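Local coordinates for Peptidase_M23 domain-containing protein (Enterococcus faecalis, PDB 6SMK) that probably cleaves peptidoglycan cross-links as the zinc-dependent D,L-endopeptidase (M23) domain of a larger prophage-encoded protein, at residues H29-I42 against S105-G117. The protein carries 1 engineered substitution. Sequence-based numbering, arbitrary orientation.
Engineered in segment 105-117: A109 (natural residue His). With ZN (zinc ion), chain F.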
# COMPACT_ATOMS: atom_id res chain seq x y z
N HIS A 29 -5.17 -5.08 11.31
CA HIS A 29 -4.79 -4.71 9.96
C HIS A 29 -3.74 -3.61 10.01
O HIS A 29 -3.90 -2.61 10.72
CB HIS A 29 -6.00 -4.26 9.15
CG HIS A 29 -5.82 -4.37 7.67
ND1 HIS A 29 -5.56 -3.28 6.86
CD2 HIS A 29 -5.83 -5.45 6.85
CE1 HIS A 29 -5.43 -3.68 5.61
NE2 HIS A 29 -5.59 -4.99 5.57
N THR A 30 -2.66 -3.79 9.24
CA THR A 30 -1.50 -2.91 9.27
C THR A 30 -1.56 -1.82 8.21
O THR A 30 -0.64 -1.00 8.13
CB THR A 30 -0.24 -3.75 9.10
OG1 THR A 30 -0.10 -4.15 7.74
CG2 THR A 30 -0.36 -4.97 9.93
N GLY A 31 -2.61 -1.78 7.42
CA GLY A 31 -2.79 -0.75 6.42
C GLY A 31 -4.25 -0.58 6.13
O GLY A 31 -5.11 -0.91 6.95
N ILE A 32 -4.54 -0.07 4.94
CA ILE A 32 -5.91 0.14 4.49
C ILE A 32 -6.10 -0.60 3.18
O ILE A 32 -5.32 -0.40 2.24
CB ILE A 32 -6.21 1.63 4.32
CG1 ILE A 32 -5.82 2.36 5.61
CG2 ILE A 32 -7.67 1.81 3.92
CD1 ILE A 32 -6.31 3.78 5.68
N ASP A 33 -7.11 -1.46 3.12
CA ASP A 33 -7.38 -2.28 1.94
C ASP A 33 -8.39 -1.57 1.05
O ASP A 33 -9.46 -1.16 1.51
CB ASP A 33 -7.89 -3.66 2.36
CG ASP A 33 -6.77 -4.61 2.80
OD1 ASP A 33 -5.59 -4.22 2.76
OD2 ASP A 33 -7.07 -5.76 3.19
N TYR A 34 -8.06 -1.43 -0.23
CA TYR A 34 -8.98 -0.91 -1.23
C TYR A 34 -9.24 -2.00 -2.26
O TYR A 34 -8.30 -2.50 -2.89
CB TYR A 34 -8.43 0.33 -1.93
CG TYR A 34 -8.52 1.62 -1.15
CD1 TYR A 34 -7.56 1.94 -0.20
CD2 TYR A 34 -9.54 2.54 -1.38
CE1 TYR A 34 -7.62 3.13 0.51
CE2 TYR A 34 -9.61 3.72 -0.68
CZ TYR A 34 -8.65 4.01 0.27
OH TYR A 34 -8.71 5.20 0.97
N ALA A 35 -10.51 -2.37 -2.44
CA ALA A 35 -10.86 -3.43 -3.37
C ALA A 35 -11.01 -2.88 -4.78
O ALA A 35 -11.48 -1.76 -4.98
CB ALA A 35 -12.15 -4.11 -2.94
N ALA A 36 -10.62 -3.70 -5.74
CA ALA A 36 -10.72 -3.41 -7.16
C ALA A 36 -10.38 -4.68 -7.91
O ALA A 36 -9.73 -5.56 -7.35
CB ALA A 36 -9.79 -2.26 -7.57
N PRO A 37 -10.82 -4.81 -9.15
CA PRO A 37 -10.54 -6.04 -9.91
C PRO A 37 -9.06 -6.22 -10.14
O PRO A 37 -8.29 -5.26 -10.19
CB PRO A 37 -11.28 -5.81 -11.23
CG PRO A 37 -12.32 -4.81 -10.91
CD PRO A 37 -11.75 -3.91 -9.86
N THR A 38 -8.64 -7.48 -10.26
CA THR A 38 -7.25 -7.71 -10.62
C THR A 38 -6.98 -7.04 -11.96
O THR A 38 -7.84 -7.02 -12.85
CB THR A 38 -6.91 -9.21 -10.69
OG1 THR A 38 -7.61 -9.81 -11.78
CG2 THR A 38 -7.30 -9.94 -9.42
N GLY A 39 -5.81 -6.42 -12.08
CA GLY A 39 -5.42 -5.76 -13.29
C GLY A 39 -5.65 -4.27 -13.30
O GLY A 39 -5.08 -3.55 -14.13
N THR A 40 -6.50 -3.80 -12.39
CA THR A 40 -6.67 -2.38 -12.21
C THR A 40 -5.32 -1.74 -11.89
O THR A 40 -4.62 -2.19 -11.00
CB THR A 40 -7.65 -2.08 -11.10
OG1 THR A 40 -8.90 -2.78 -11.34
CG2 THR A 40 -7.87 -0.59 -11.01
N PRO A 41 -4.93 -0.72 -12.64
CA PRO A 41 -3.66 -0.04 -12.37
C PRO A 41 -3.72 0.79 -11.09
O PRO A 41 -4.67 1.53 -10.85
CB PRO A 41 -3.50 0.84 -13.60
CG PRO A 41 -4.89 1.02 -14.14
CD PRO A 41 -5.60 -0.23 -13.85
N ILE A 42 -2.65 0.67 -10.30
CA ILE A 42 -2.54 1.36 -9.02
C ILE A 42 -1.80 2.68 -9.25
O ILE A 42 -0.58 2.65 -9.48
CB ILE A 42 -1.73 0.54 -8.00
CG1 ILE A 42 -2.34 -0.83 -7.72
CG2 ILE A 42 -1.48 1.36 -6.75
CD1 ILE A 42 -3.17 -0.87 -6.51
N SER A 105 -3.87 -12.30 0.82
CA SER A 105 -5.08 -11.52 0.58
C SER A 105 -6.16 -12.44 0.06
O SER A 105 -5.90 -13.23 -0.86
CB SER A 105 -4.86 -10.38 -0.42
OG SER A 105 -5.93 -9.44 -0.40
N THR A 106 -7.36 -12.30 0.63
CA THR A 106 -8.49 -13.18 0.32
C THR A 106 -8.90 -13.09 -1.15
O THR A 106 -9.10 -14.12 -1.81
CB THR A 106 -9.66 -12.79 1.22
OG1 THR A 106 -9.67 -11.37 1.41
CG2 THR A 106 -9.57 -13.47 2.57
N GLY A 107 -9.06 -11.86 -1.67
CA GLY A 107 -9.37 -11.61 -3.05
C GLY A 107 -8.65 -10.39 -3.60
O GLY A 107 -7.61 -9.97 -3.09
N PRO A 108 -9.20 -9.78 -4.66
CA PRO A 108 -8.49 -8.69 -5.34
C PRO A 108 -8.65 -7.39 -4.56
O PRO A 108 -9.77 -6.96 -4.27
CB PRO A 108 -9.20 -8.61 -6.71
CG PRO A 108 -10.24 -9.74 -6.69
CD PRO A 108 -10.52 -10.02 -5.26
N ALA A 109 -7.52 -6.77 -4.22
CA ALA A 109 -7.48 -5.49 -3.52
C ALA A 109 -6.04 -5.01 -3.48
O ALA A 109 -5.10 -5.76 -3.78
CB ALA A 109 -8.03 -5.57 -2.10
N VAL A 110 -5.88 -3.76 -3.10
CA VAL A 110 -4.56 -3.18 -2.91
C VAL A 110 -4.46 -2.71 -1.47
O VAL A 110 -5.39 -2.10 -0.93
CB VAL A 110 -4.28 -2.02 -3.87
CG1 VAL A 110 -5.38 -1.00 -3.81
CG2 VAL A 110 -2.97 -1.41 -3.52
N HIS A 111 -3.34 -3.03 -0.85
CA HIS A 111 -3.11 -2.77 0.55
C HIS A 111 -2.14 -1.60 0.62
O HIS A 111 -1.01 -1.70 0.14
CB HIS A 111 -2.57 -4.02 1.23
CG HIS A 111 -2.16 -3.84 2.65
ND1 HIS A 111 -2.95 -4.24 3.71
CD2 HIS A 111 -1.05 -3.30 3.20
CE1 HIS A 111 -2.34 -3.96 4.84
NE2 HIS A 111 -1.18 -3.38 4.56
N TYR A 112 -2.61 -0.48 1.17
CA TYR A 112 -1.80 0.72 1.31
C TYR A 112 -1.35 0.82 2.76
O TYR A 112 -2.18 0.90 3.67
CB TYR A 112 -2.63 1.94 0.90
CG TYR A 112 -1.95 3.29 1.02
CD1 TYR A 112 -1.31 3.87 -0.07
CD2 TYR A 112 -2.02 4.02 2.21
CE1 TYR A 112 -0.72 5.12 0.03
CE2 TYR A 112 -1.44 5.27 2.32
CZ TYR A 112 -0.79 5.81 1.23
OH TYR A 112 -0.21 7.05 1.34
N GLU A 113 -0.03 0.76 2.97
CA GLU A 113 0.55 0.76 4.31
C GLU A 113 1.53 1.91 4.44
O GLU A 113 2.29 2.21 3.51
CB GLU A 113 1.25 -0.57 4.61
CG GLU A 113 1.88 -0.64 5.98
CD GLU A 113 2.19 -2.06 6.41
OE1 GLU A 113 1.40 -2.96 6.06
OE2 GLU A 113 3.21 -2.27 7.10
N LEU A 114 1.51 2.56 5.60
CA LEU A 114 2.42 3.66 5.89
C LEU A 114 3.43 3.20 6.94
O LEU A 114 3.04 2.82 8.05
CB LEU A 114 1.64 4.88 6.36
CG LEU A 114 2.12 6.21 5.80
CD1 LEU A 114 2.43 6.05 4.33
CD2 LEU A 114 1.05 7.26 6.00
N ARG A 115 4.72 3.23 6.58
CA ARG A 115 5.79 2.78 7.47
C ARG A 115 6.74 3.93 7.78
O ARG A 115 7.14 4.68 6.89
CB ARG A 115 6.58 1.61 6.85
CG ARG A 115 5.98 0.25 7.11
CD ARG A 115 6.58 -0.83 6.22
NE ARG A 115 5.71 -2.00 6.14
CZ ARG A 115 5.93 -3.07 5.37
NH1 ARG A 115 7.00 -3.14 4.59
NH2 ARG A 115 5.06 -4.07 5.40
N LYS A 116 7.10 4.06 9.06
CA LYS A 116 8.11 5.00 9.51
C LYS A 116 9.38 4.23 9.87
O LYS A 116 9.34 3.05 10.23
CB LYS A 116 7.64 5.83 10.71
CG LYS A 116 7.09 5.00 11.88
CD LYS A 116 7.20 5.70 13.26
CE LYS A 116 6.46 7.05 13.30
NZ LYS A 116 6.46 7.67 14.67
N GLY A 117 10.51 4.91 9.76
CA GLY A 117 11.78 4.32 10.10
C GLY A 117 12.45 3.55 8.99
O GLY A 117 13.62 3.19 9.12
ZN ZN F . -4.44 -5.50 4.12
O HOH W 1 -4.63 -7.48 2.93
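H29 and D33 from one strand and H111 from its antiparallel neighbour close on a single zinc ion. The metal takes H29 NE2 at 1.9 Å, D33 OD1 at 2.2 Å and H111 ND1 at 2.0 Å, and a water that also donates to D33 OD2 is the fourth ligand. The two imidazoles arrive from opposite directions with their planes 57° apart, while the D33 carboxylate is turned 69° from the H111 ring, its OD1 near that ring's plane. In H111, CG anti to the backbone N (chi1 174°) carries the ring over to the metal, where its rotation turns ND1 to the zinc and NE2 away from it. There NE2 donates to E113 OE1 at 3.0 Å, meeting the anti lone pair close to the imidazole plane; this probably fixes the ring's rotation and favours ND1 as the metal-binding nitrogen. OE1 is gripped a second time by T30 OG1, which descends from above the carboxylate plane, and R115 NE forms a salt bridge with E113 OE2 (2.7 Å), which probably helps to hold the carboxylate that H111 leans on. Beneath the site, I32 pairs with Y112 and Y34 with V110 through two backbone hydrogen bonds each, placing D33 and H111 side by side at a non-hydrogen-bonded pair, CA atoms 4.5 Å apart. On the opposite face lie Y34 and Y112, whose rings meet F8 and Y76 edge-to-face. The engineered A109, naturally the first histidine of the HxH motif, shares the face of D33 and H111. HxxxD (H29, D33) plus the second HxH histidine (H111) is the M23 zinc site.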